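Local coordinates for protein ribonucleoside-diphosphate reductase subunit beta (Clostridium botulinum, PDB 6ZJK) that probably serves as the iron-carrying small (R2) subunit of a class I ribonucleotide reductase, the enzyme that reduces ribonucleoside diphosphates to deoxyribonucleoside diphosphates, at residues 63-66 with 67-71; 196-199 with 200-204; 231-234 with 235-238; 240-243 with 244-248; 304-307 with 308-312. All coordinates share one frame; numbering follows the deposited sequence.

Contact 1 (63-66 with 67-71)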
# COMPACT_ATOMS: atom_id res chain seq x y z
N TYR A 63 9.70 -2.60 -9.92
CA TYR A 63 9.83 -2.67 -8.49
C TYR A 63 11.02 -1.89 -8.11
O TYR A 63 10.96 -1.05 -7.29
CB TYR A 63 9.97 -4.11 -8.03
CG TYR A 63 10.16 -4.31 -6.57
CD1 TYR A 63 11.38 -4.31 -6.02
CD2 TYR A 63 9.11 -4.52 -5.77
CE1 TYR A 63 11.55 -4.51 -4.69
CE2 TYR A 63 9.26 -4.70 -4.45
CZ TYR A 63 10.49 -4.69 -3.93
OH TYR A 63 10.65 -4.87 -2.66
N ARG A 64 12.12 -2.11 -8.76
CA ARG A 64 13.34 -1.45 -8.41
C ARG A 64 13.28 0.05 -8.54
O ARG A 64 13.66 0.76 -7.67
CB ARG A 64 14.45 -2.04 -9.23
CG ARG A 64 15.83 -1.53 -9.00
CD ARG A 64 16.80 -2.28 -9.87
NE ARG A 64 17.37 -3.43 -9.18
CZ ARG A 64 17.12 -4.70 -9.46
NH1 ARG A 64 16.33 -5.04 -10.44
NH2 ARG A 64 17.69 -5.65 -8.74
N THR A 65 12.76 0.51 -9.66
CA THR A 65 12.63 1.90 -9.98
C THR A 65 11.76 2.63 -8.98
O THR A 65 12.09 3.66 -8.52
CB THR A 65 12.02 2.02 -11.38
OG1 THR A 65 12.96 1.59 -12.33
CG2 THR A 65 11.68 3.40 -11.66
N MET A 66 10.63 2.05 -8.67
CA MET A 66 9.69 2.63 -7.77
C MET A 66 10.29 2.83 -6.40
O MET A 66 10.15 3.86 -5.84
CB MET A 66 8.43 1.82 -7.72
CG MET A 66 7.60 1.96 -8.93
SD MET A 66 6.19 0.96 -8.99
CE MET A 66 4.89 2.03 -8.52
N LEU A 67 10.98 1.85 -5.88
CA LEU A 67 11.62 2.01 -4.63
C LEU A 67 12.70 3.04 -4.62
O LEU A 67 12.84 3.71 -3.65
CB LEU A 67 12.18 0.69 -4.16
CG LEU A 67 11.43 -0.07 -3.12
CD1 LEU A 67 10.02 -0.33 -3.46
CD2 LEU A 67 12.11 -1.37 -2.83
N ASN A 68 13.48 3.15 -5.67
CA ASN A 68 14.52 4.16 -5.74
C ASN A 68 13.99 5.60 -5.88
O ASN A 68 14.70 6.52 -5.79
CB ASN A 68 15.55 3.89 -6.82
CG ASN A 68 16.40 2.68 -6.55
OD1 ASN A 68 17.28 2.66 -5.78
ND2 ASN A 68 16.05 1.64 -7.18
N ASN A 69 12.72 5.73 -6.14
CA ASN A 69 12.10 7.05 -6.25
C ASN A 69 11.54 7.57 -4.92
O ASN A 69 10.83 8.59 -4.92
CB ASN A 69 10.96 7.02 -7.27
CG ASN A 69 11.45 7.04 -8.71
OD1 ASN A 69 12.59 7.42 -9.01
ND2 ASN A 69 10.58 6.62 -9.62
N PHE A 70 11.78 6.87 -3.80
CA PHE A 70 11.17 7.23 -2.51
C PHE A 70 11.58 8.63 -2.05
O PHE A 70 12.75 9.02 -2.13
CB PHE A 70 11.54 6.17 -1.45
CG PHE A 70 11.04 6.48 -0.04
CD1 PHE A 70 9.74 6.22 0.33
CD2 PHE A 70 11.91 6.99 0.92
CE1 PHE A 70 9.30 6.49 1.64
CE2 PHE A 70 11.47 7.25 2.23
CZ PHE A 70 10.17 7.01 2.58
N TRP A 71 10.62 9.38 -1.56
CA TRP A 71 10.84 10.72 -1.07
C TRP A 71 9.87 11.04 0.07
O TRP A 71 8.85 10.44 0.19
CB TRP A 71 10.76 11.75 -2.21
CG TRP A 71 9.44 11.79 -2.85
CD1 TRP A 71 8.91 10.87 -3.64
CD2 TRP A 71 8.47 12.82 -2.73
NE1 TRP A 71 7.67 11.23 -4.02
CE2 TRP A 71 7.38 12.44 -3.46
CE3 TRP A 71 8.43 14.03 -2.05
CZ2 TRP A 71 6.25 13.20 -3.55
CZ3 TRP A 71 7.32 14.77 -2.14
CH2 TRP A 71 6.25 14.37 -2.88
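Leu67 N donates to Tyr63 O and Asn68 N to Arg64 O, the last regular i to i+4 bonds before helix 58-68 gives way to a turn. Asn69 N then finds Met66 O at 3.2 Å, three residues back. It comes from well above the carbonyl plane, 66° out of it, and keeps a weak second bond to Thr65 O. Leu67 sets its two methyls against Tyr63. CD2 touches the outer end of the ring, 3.7 Å from Tyr63 CE1 and 3.8 Å from Tyr63 OH, while CD1 lies over one ring face. Tyr63 holds CG anti to its own nitrogen (chi1 178°), which carries the ring along the flank where Leu67 stands. Its hydroxyl goes on to Gln142 of the second subunit. On the solvent side Asn68 lies alongside Arg64, and both point the same way. Asn68 ND2 sits 2.6 Å from Arg64 O, but the bond is bent to 125° and weak. The same amide nitrogen also rests 3.7 Å from Arg64 CG. The guanidinium beyond forms a salt bridge with Glu74 of the second subunit. Asn69 ND2 packs more loosely, 4.0 Å from Thr65 CG2. Met66 turns to the protein interior and meets Gln136 and Thr240. The arrangement is a C-terminal helix end, where i to i+4 bonding changes to i to i+3, placed at the dimer interface of the R2 fold.

Contact 2 (196-199 with 200-204); sequences AIMA and NYILE. With FE (Fe (III) ion), chain G.
Met198 and Ile202 cross at a slant, one helical turn apart. The sulfur chain of Met198 leaves with CG anti to the backbone nitrogen (chi1 -174°) and bends at chi2 (57°). This brings the terminal methyl back to the next turn, with Met198 CE 3.9 Å from Ile202 CD1. Met198 SD meanwhile lies at the edge of the Tyr201 ring, near its plane and 4.2 Å from Tyr201 CD2. One methionine thus touches two side chains further along, with its methyl on Ile202 and its sulfur at Tyr201. Phe268 of helix 262-287 also packs on Met198.

Asn200 stands on a different face. Its backbone N bonds Ala196 O at 3.2 Å, and its ND2 adds a weak bond of 3.5 Å to the same Ala196 oxygen. The other end of the amide, OD1, accepts from Gln110, so this buried group is held mainly at OD1, with a weak bond at the other end. Tyr201 sends its hydroxyl away from the helix to Arg310 O. Regular i to i+4 bonds carry the backbone through the segment; the one from Leu203 N to Ala199 O is 2.9 Å long.

At the far end Glu204 OE2 binds the iron at 2.1 Å, while Glu204 OE1 stays 4.0 Å from the metal. Glu137, Glu238 and His241 bind the same ion. This is a ligand-bearing helix of the diiron four-helix bundle typical of the ferritin-like R2 fold.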
# COMPACT_ATOMS: atom_id res chain seq x y z
N ALA A 196 -12.78 0.69 -15.84
CA ALA A 196 -12.12 1.28 -14.72
C ALA A 196 -10.62 1.36 -14.90
O ALA A 196 -10.00 2.24 -14.41
CB ALA A 196 -12.45 0.56 -13.47
N ILE A 197 -10.06 0.42 -15.64
CA ILE A 197 -8.65 0.42 -15.86
C ILE A 197 -8.31 1.56 -16.76
O ILE A 197 -7.38 2.23 -16.56
CB ILE A 197 -8.17 -0.90 -16.48
CG1 ILE A 197 -8.42 -2.08 -15.56
CG2 ILE A 197 -6.73 -0.81 -16.87
CD1 ILE A 197 -7.53 -2.17 -14.39
N MET A 198 -9.12 1.79 -17.75
CA MET A 198 -8.91 2.86 -18.68
C MET A 198 -9.11 4.21 -17.98
O MET A 198 -8.41 5.11 -18.22
CB MET A 198 -9.78 2.64 -19.93
CG MET A 198 -9.60 3.56 -21.10
SD MET A 198 -8.05 3.76 -21.86
CE MET A 198 -8.26 5.26 -22.71
N ALA A 199 -10.04 4.28 -17.06
CA ALA A 199 -10.27 5.48 -16.27
C ALA A 199 -9.04 5.89 -15.50
O ALA A 199 -8.64 7.01 -15.53
CB ALA A 199 -11.40 5.26 -15.35
N ASN A 200 -8.42 4.94 -14.83
CA ASN A 200 -7.20 5.17 -14.15
C ASN A 200 -6.16 5.74 -15.03
O ASN A 200 -5.50 6.64 -14.66
CB ASN A 200 -6.65 3.85 -13.72
CG ASN A 200 -6.74 3.62 -12.27
OD1 ASN A 200 -5.99 4.16 -11.53
ND2 ASN A 200 -7.67 2.81 -11.87
N TYR A 201 -5.96 5.15 -16.20
CA TYR A 201 -4.96 5.59 -17.16
C TYR A 201 -5.20 7.03 -17.56
O TYR A 201 -4.32 7.81 -17.58
CB TYR A 201 -4.91 4.62 -18.36
CG TYR A 201 -3.87 4.90 -19.40
CD1 TYR A 201 -2.58 5.01 -19.08
CD2 TYR A 201 -4.21 5.04 -20.73
CE1 TYR A 201 -1.65 5.30 -20.02
CE2 TYR A 201 -3.28 5.31 -21.67
CZ TYR A 201 -2.00 5.42 -21.31
OH TYR A 201 -1.05 5.70 -22.15
N ILE A 202 -6.43 7.38 -17.82
CA ILE A 202 -6.78 8.74 -18.16
C ILE A 202 -6.47 9.70 -17.02
O ILE A 202 -5.81 10.65 -17.21
CB ILE A 202 -8.24 8.84 -18.55
CG1 ILE A 202 -8.45 8.22 -19.91
CG2 ILE A 202 -8.68 10.28 -18.55
CD1 ILE A 202 -9.85 7.85 -20.19
N LEU A 203 -6.88 9.34 -15.82
CA LEU A 203 -6.67 10.13 -14.63
C LEU A 203 -5.25 10.52 -14.43
O LEU A 203 -4.96 11.63 -14.29
CB LEU A 203 -7.22 9.43 -13.42
CG LEU A 203 -7.01 10.05 -12.03
CD1 LEU A 203 -8.00 9.51 -11.06
CD2 LEU A 203 -5.63 9.95 -11.50
N GLU A 204 -4.36 9.58 -14.53
CA GLU A 204 -2.96 9.80 -14.36
C GLU A 204 -2.23 10.43 -15.49
O GLU A 204 -1.34 11.18 -15.29
CB GLU A 204 -2.34 8.46 -14.08
CG GLU A 204 -3.06 7.79 -12.93
CD GLU A 204 -2.22 6.85 -12.13
OE1 GLU A 204 -1.83 5.86 -12.70
OE2 GLU A 204 -2.01 7.09 -10.94
FE FE G . -0.70 8.21 -9.67
O HOH W 1 0.86 9.56 -9.01

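Contact 3 (231-234 with 235-238); sequences FKYI and NRDE. With FE (Fe (III) ion), chain G.
Tyr233 and Arg236 run side by side and point the same way, the main side-chain pairing here. Arg236 NH2 meets the edge of the Tyr233 ring near its plane, 3.5 Å from Tyr233 CD1. The guanidinium and ring planes stand almost square, 89° apart, so this is an edge contact and not a stack. Arg236 runs out extended and then bends at chi3 (72°), which turns its head back beside the ring.

Among the polar contacts, one water bridges several groups. It accepts from Arg236 NE at 2.6 Å, lying in the guanidinium plane at its edge. It is also 2.9 Å from Tyr233 O and 2.7 Å from Asp237 OD1, though the water cannot be assumed to donate to both oxygens at once. Asp237 OD2 accepts from His140 NE2 and from Trp71. His140 is a ligand of the second iron, so Asp237 is a second-shell residue there. The backbone bonds are regular helical ones, among them Glu238 N to Ile234 O at 2.9 Å.

The metal contact lies at the end of the segment. Glu238 bends at chi2 and brings OE2 to the iron at 2.5 Å. A water bound to that ion lies 3.0 Å from Glu238 OE1.

Around this part of helix 225-255, Ile234 packs against His140, Ser143 and Tyr144 of helix 124-151. Phe231 stacks on Phe215 of helix 190-220, and Asn235 ND2 donates to Tyr216 of the same helix. Tyr233 stacks on Trp71, just past the end of helix 58-68.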
# COMPACT_ATOMS: atom_id res chain seq x y z
N PHE A 231 5.92 19.10 -6.71
CA PHE A 231 5.18 18.53 -7.83
C PHE A 231 6.09 17.80 -8.82
O PHE A 231 5.62 16.89 -9.50
CB PHE A 231 4.33 19.61 -8.54
CG PHE A 231 2.99 19.81 -7.86
CD1 PHE A 231 1.96 18.89 -8.06
CD2 PHE A 231 2.79 20.85 -6.95
CE1 PHE A 231 0.73 19.02 -7.38
CE2 PHE A 231 1.56 21.01 -6.27
CZ PHE A 231 0.54 20.09 -6.49
N LYS A 232 7.38 18.15 -8.91
CA LYS A 232 8.30 17.36 -9.73
C LYS A 232 8.44 15.95 -9.18
O LYS A 232 8.57 14.98 -9.95
CB LYS A 232 9.67 18.03 -9.82
CG LYS A 232 9.70 19.31 -10.64
CD LYS A 232 11.07 19.95 -10.54
CE LYS A 232 11.14 21.25 -11.30
NZ LYS A 232 12.52 21.82 -11.31
N TYR A 233 8.45 15.79 -7.85
CA TYR A 233 8.56 14.45 -7.29
C TYR A 233 7.30 13.64 -7.57
O TYR A 233 7.38 12.45 -7.92
CB TYR A 233 8.83 14.52 -5.78
CG TYR A 233 10.27 14.77 -5.45
CD1 TYR A 233 11.18 13.70 -5.39
CD2 TYR A 233 10.74 16.05 -5.21
CE1 TYR A 233 12.51 13.92 -5.09
CE2 TYR A 233 12.07 16.28 -4.90
CZ TYR A 233 12.95 15.20 -4.83
OH TYR A 233 14.28 15.42 -4.53
N ILE A 234 6.18 14.29 -7.52
CA ILE A 234 4.94 13.64 -7.79
C ILE A 234 4.89 13.24 -9.26
O ILE A 234 4.43 12.21 -9.57
CB ILE A 234 3.76 14.54 -7.49
CG1 ILE A 234 3.75 14.96 -6.02
CG2 ILE A 234 2.47 13.86 -7.79
CD1 ILE A 234 2.46 15.59 -5.62
N ASN A 235 5.36 14.11 -10.13
CA ASN A 235 5.41 13.90 -11.57
C ASN A 235 6.26 12.64 -11.82
O ASN A 235 5.83 11.80 -12.46
CB ASN A 235 6.01 15.11 -12.26
CG ASN A 235 5.66 15.21 -13.74
OD1 ASN A 235 5.27 14.28 -14.38
ND2 ASN A 235 5.80 16.39 -14.24
N ARG A 236 7.45 12.58 -11.26
CA ARG A 236 8.28 11.42 -11.34
C ARG A 236 7.55 10.11 -11.00
O ARG A 236 7.55 9.22 -11.79
CB ARG A 236 9.51 11.60 -10.54
CG ARG A 236 10.50 10.49 -10.72
CD ARG A 236 11.77 10.76 -10.00
NE ARG A 236 11.65 10.63 -8.56
CZ ARG A 236 12.67 10.75 -7.75
NH1 ARG A 236 13.83 10.97 -8.21
NH2 ARG A 236 12.53 10.65 -6.47
N ASP A 237 6.85 10.04 -9.89
CA ASP A 237 6.10 8.89 -9.56
C ASP A 237 5.03 8.65 -10.61
O ASP A 237 4.82 7.59 -11.00
CB ASP A 237 5.40 9.00 -8.19
CG ASP A 237 6.34 8.95 -6.98
OD1 ASP A 237 7.50 8.64 -7.05
OD2 ASP A 237 5.87 9.28 -5.93
N GLU A 238 4.35 9.68 -11.08
CA GLU A 238 3.31 9.51 -12.05
C GLU A 238 3.74 8.83 -13.35
O GLU A 238 3.02 8.13 -13.91
CB GLU A 238 2.63 10.84 -12.33
CG GLU A 238 1.30 10.74 -12.98
CD GLU A 238 0.20 10.38 -12.02
OE1 GLU A 238 -0.33 11.20 -11.28
OE2 GLU A 238 -0.12 9.25 -11.92
FE FE G . -0.70 8.21 -9.67
O HOH W 2 9.42 10.51 -7.25
O HOH W 1 0.86 9.56 -9.01

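Contact 4 (240-243 with 244-248). With FE (Fe (III) ion), chain G.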
# COMPACT_ATOMS: atom_id res chain seq x y z
N THR A 240 5.87 6.43 -13.66
CA THR A 240 5.89 5.04 -13.34
C THR A 240 4.50 4.48 -13.25
O THR A 240 4.29 3.40 -13.63
CB THR A 240 6.72 4.73 -12.10
OG1 THR A 240 6.06 5.14 -10.91
CG2 THR A 240 7.97 5.40 -12.15
N HIS A 241 3.54 5.26 -12.81
CA HIS A 241 2.17 4.75 -12.72
C HIS A 241 1.56 4.59 -14.11
O HIS A 241 0.75 3.78 -14.33
CB HIS A 241 1.25 5.62 -11.88
CG HIS A 241 1.69 5.81 -10.46
ND1 HIS A 241 0.93 6.46 -9.54
CD2 HIS A 241 2.80 5.41 -9.80
CE1 HIS A 241 1.56 6.49 -8.39
NE2 HIS A 241 2.71 5.89 -8.53
N LEU A 242 1.96 5.45 -15.00
CA LEU A 242 1.53 5.44 -16.37
C LEU A 242 2.03 4.19 -17.05
O LEU A 242 1.30 3.48 -17.57
CB LEU A 242 2.15 6.62 -17.04
CG LEU A 242 1.34 7.51 -17.90
CD1 LEU A 242 -0.00 7.73 -17.30
CD2 LEU A 242 2.09 8.80 -18.08
N VAL A 243 3.32 3.95 -17.02
CA VAL A 243 3.86 2.79 -17.63
C VAL A 243 3.34 1.51 -17.04
O VAL A 243 3.18 0.57 -17.72
CB VAL A 243 5.35 2.77 -17.59
CG1 VAL A 243 5.81 1.58 -18.35
CG2 VAL A 243 5.89 4.00 -18.23
N LEU A 244 3.06 1.50 -15.76
CA LEU A 244 2.45 0.32 -15.14
C LEU A 244 1.10 -0.00 -15.78
O LEU A 244 0.87 -1.13 -16.24
CB LEU A 244 2.30 0.51 -13.62
CG LEU A 244 1.60 -0.56 -12.77
CD1 LEU A 244 2.26 -1.91 -12.95
CD2 LEU A 244 1.63 -0.18 -11.31
N PHE A 245 0.23 0.99 -15.86
CA PHE A 245 -1.07 0.79 -16.48
C PHE A 245 -0.98 0.51 -17.99
O PHE A 245 -1.71 -0.23 -18.50
CB PHE A 245 -2.08 1.88 -16.11
CG PHE A 245 -2.81 1.61 -14.82
CD1 PHE A 245 -2.20 1.75 -13.65
CD2 PHE A 245 -4.08 1.14 -14.81
CE1 PHE A 245 -2.83 1.46 -12.50
CE2 PHE A 245 -4.71 0.85 -13.65
CZ PHE A 245 -4.09 1.01 -12.50
N GLN A 246 -0.03 1.09 -18.67
CA GLN A 246 0.19 0.75 -20.08
C GLN A 246 0.44 -0.75 -20.26
O GLN A 246 -0.13 -1.40 -21.14
CB GLN A 246 1.36 1.58 -20.63
CG GLN A 246 1.01 3.05 -20.93
CD GLN A 246 2.22 3.94 -21.28
OE1 GLN A 246 3.36 3.47 -21.33
NE2 GLN A 246 1.95 5.25 -21.53
N ASN A 247 1.30 -1.32 -19.41
CA ASN A 247 1.63 -2.74 -19.49
C ASN A 247 0.49 -3.62 -19.01
O ASN A 247 0.24 -4.69 -19.60
CB ASN A 247 2.89 -3.01 -18.69
CG ASN A 247 4.11 -2.72 -19.49
OD1 ASN A 247 4.60 -3.59 -20.18
ND2 ASN A 247 4.63 -1.52 -19.39
N ILE A 248 -0.23 -3.21 -17.96
CA ILE A 248 -1.37 -4.00 -17.52
C ILE A 248 -2.40 -4.11 -18.65
O ILE A 248 -2.92 -5.20 -18.92
CB ILE A 248 -1.99 -3.41 -16.24
CG1 ILE A 248 -1.07 -3.59 -15.03
CG2 ILE A 248 -3.31 -4.09 -15.93
CD1 ILE A 248 -1.64 -2.97 -13.69
FE FE G . -0.70 8.21 -9.67
O HOH W 1 0.86 9.56 -9.01
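Within helix 225-255, Val243 and Asn247 make a one-turn contact just past the metal site. The Asn247 side chain lies alongside Val243, with ND2 3.5 Å from Val243 CG1. The same ND2 donates to Val243 O at 3.0 Å, almost straight at 176° and with the acceptor in the plane of the amide. Asn247 N also bonds Val243 O, at 3.2 Å. The two donors come from opposite faces of the carbonyl plane, so this one oxygen is gripped twice.

Gln246 slants across the other branch of Val243, with OE1 4.0 Å from Val243 CG2. Its chain runs extended beyond CG, which lets NE2 reach Tyr201 OH of helix 190-220.

His241 marks this helix as a ligand helix of the R2 diiron bundle. With CG anti to the carbonyl carbon (chi1 -59°), ND1 is brought to the metal and binds the iron at 2.4 Å. Held at ND1 by the iron and at NE2 by a hydrogen bond to Gln136 OE1, the ring is probably fixed in rotation. Phe245 presents its ring edge to His241 O, with CD1 3.6 Å from that oxygen. Its ring also packs on Ile197 and Asn200 of helix 190-220.

Contact 5 (304-307 with 308-312); sequences KYLS and NLRLV
Asn308 N and Ser307 OG both donate to Lys304 O, at 3.2 Å and 2.9 Å. They approach from the same face of the carbonyl plane. The serine oxygen can fold back this way because chi1 (75°) puts it between the backbone nitrogen and the carbonyl carbon. A water joins the next two groups, donating to Ser307 OG at 3.0 Å and to Asn308 OD1 at 2.6 Å. The hydroxyl thus gives one bond and takes one. Asn308 ND2 is satisfied by Tyr320 O, in the loop that follows the helix.

Further along, Arg310 N bonds Leu306 O, and Leu311 N bonds Ser307 O. The bond from Leu309 N to Tyr305 O is long and weak. The guanidinium of Arg310 has its own partners on helix 190-220. NE donates to Gly205 O, and the group makes a cation-pi contact with Tyr209. Leu306 lies alongside the arginine, with CD2 over one face of the guanidinium, 3.9 Å from Arg310 NH2.

On the outer side Leu309 slants across Tyr305, its CD1 3.8 Å from Tyr305 CE2. Leu309 CG stands above the rim of the same ring. Tyr305 also stacks with His326. Lys304 reaches back to Glu300 in a salt bridge.

The buried polar groups of Ser307 and Asn308 are met by a backbone carbonyl, a water and a loop. The polar side chains thus tie the helix to the following loop by one hydrogen bond from the Asn308 amide, and to helix 190-220, which carries an iron ligand, by Arg310.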
# COMPACT_ATOMS: atom_id res chain seq x y z
N LYS A 304 -4.73 18.14 -25.76
CA LYS A 304 -4.94 17.29 -26.93
C LYS A 304 -3.66 16.60 -27.34
O LYS A 304 -3.67 15.42 -27.73
CB LYS A 304 -5.53 18.11 -28.09
CG LYS A 304 -7.00 18.48 -27.90
CD LYS A 304 -7.61 19.24 -29.10
CE LYS A 304 -9.07 19.64 -28.80
NZ LYS A 304 -9.70 20.50 -29.87
N TYR A 305 -2.53 17.32 -27.30
CA TYR A 305 -1.24 16.73 -27.63
C TYR A 305 -0.92 15.57 -26.70
O TYR A 305 -0.38 14.54 -27.12
CB TYR A 305 -0.14 17.79 -27.56
CG TYR A 305 1.28 17.25 -27.60
CD1 TYR A 305 1.91 16.93 -28.80
CD2 TYR A 305 1.98 17.05 -26.42
CE1 TYR A 305 3.21 16.44 -28.81
CE2 TYR A 305 3.27 16.56 -26.41
CZ TYR A 305 3.88 16.25 -27.61
OH TYR A 305 5.17 15.75 -27.58
N LEU A 306 -1.21 15.73 -25.41
CA LEU A 306 -0.95 14.65 -24.46
C LEU A 306 -1.79 13.42 -24.77
O LEU A 306 -1.29 12.29 -24.67
CB LEU A 306 -1.23 15.14 -23.02
CG LEU A 306 -0.18 16.09 -22.44
CD1 LEU A 306 -0.56 16.54 -21.00
CD2 LEU A 306 1.19 15.46 -22.44
N SER A 307 -3.06 13.61 -25.14
CA SER A 307 -3.90 12.45 -25.40
C SER A 307 -3.40 11.65 -26.59
O SER A 307 -3.52 10.42 -26.60
CB SER A 307 -5.36 12.85 -25.58
OG SER A 307 -5.59 13.44 -26.83
N ASN A 308 -2.81 12.31 -27.60
CA ASN A 308 -2.24 11.57 -28.73
C ASN A 308 -1.14 10.63 -28.26
O ASN A 308 -1.09 9.46 -28.68
CB ASN A 308 -1.67 12.52 -29.79
CG ASN A 308 -2.73 13.39 -30.44
OD1 ASN A 308 -3.93 13.10 -30.39
ND2 ASN A 308 -2.29 14.46 -31.05
N LEU A 309 -0.25 11.12 -27.39
CA LEU A 309 0.81 10.26 -26.85
C LEU A 309 0.21 9.10 -26.06
O LEU A 309 0.63 7.95 -26.21
CB LEU A 309 1.74 11.07 -25.94
CG LEU A 309 2.40 12.38 -26.42
CD1 LEU A 309 3.30 12.94 -25.30
CD2 LEU A 309 3.17 12.21 -27.71
N ARG A 310 -0.78 9.39 -25.20
CA ARG A 310 -1.34 8.36 -24.34
C ARG A 310 -2.02 7.26 -25.14
O ARG A 310 -1.84 6.08 -24.85
CB ARG A 310 -2.33 8.97 -23.35
CG ARG A 310 -1.79 10.13 -22.56
CD ARG A 310 -0.51 9.78 -21.81
NE ARG A 310 -0.10 10.88 -20.93
CZ ARG A 310 1.14 11.37 -20.86
NH1 ARG A 310 2.10 10.85 -21.61
NH2 ARG A 310 1.41 12.38 -20.04
N LEU A 311 -2.77 7.63 -26.19
CA LEU A 311 -3.49 6.64 -26.97
C LEU A 311 -2.53 5.78 -27.79
O LEU A 311 -2.68 4.55 -27.85
CB LEU A 311 -4.53 7.31 -27.87
CG LEU A 311 -5.81 7.82 -27.18
CD1 LEU A 311 -6.80 8.38 -28.19
CD2 LEU A 311 -6.48 6.76 -26.35
N VAL A 312 -1.53 6.41 -28.40
CA VAL A 312 -0.48 5.74 -29.17
C VAL A 312 0.17 4.65 -28.34
O VAL A 312 0.54 3.58 -28.85
CB VAL A 312 0.56 6.78 -29.65
CG1 VAL A 312 1.91 6.12 -29.90
CG2 VAL A 312 0.06 7.49 -30.90
O HOH W 3 -5.64 11.56 -29.14

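Overall arrangement
Contacts 2, 3 and 4 meet at one iron of a two-iron centre, which they bind through Glu204, Glu238 and His241, with a shared water. The second iron is bound by Asp107, Glu137 and His140, and Glu137 serves both ions. Glu204 OE2 and Glu238 OE2 come within 3.0 Å, two carboxylate oxygens whose repulsion the metal probably offsets. Contacts 3 and 4 follow each other on helix 225-255, their centres 15 Å apart. Contact 1 touches both: Asn69 O takes a weak bond from Arg236 NH2, and Met66 CE lies 4.2 Å from His241 CD2. Contact 5, centred 26 Å from contact 1, meets contact 4 where Leu242 CD2 packs 3.9 Å from Arg310 CZ.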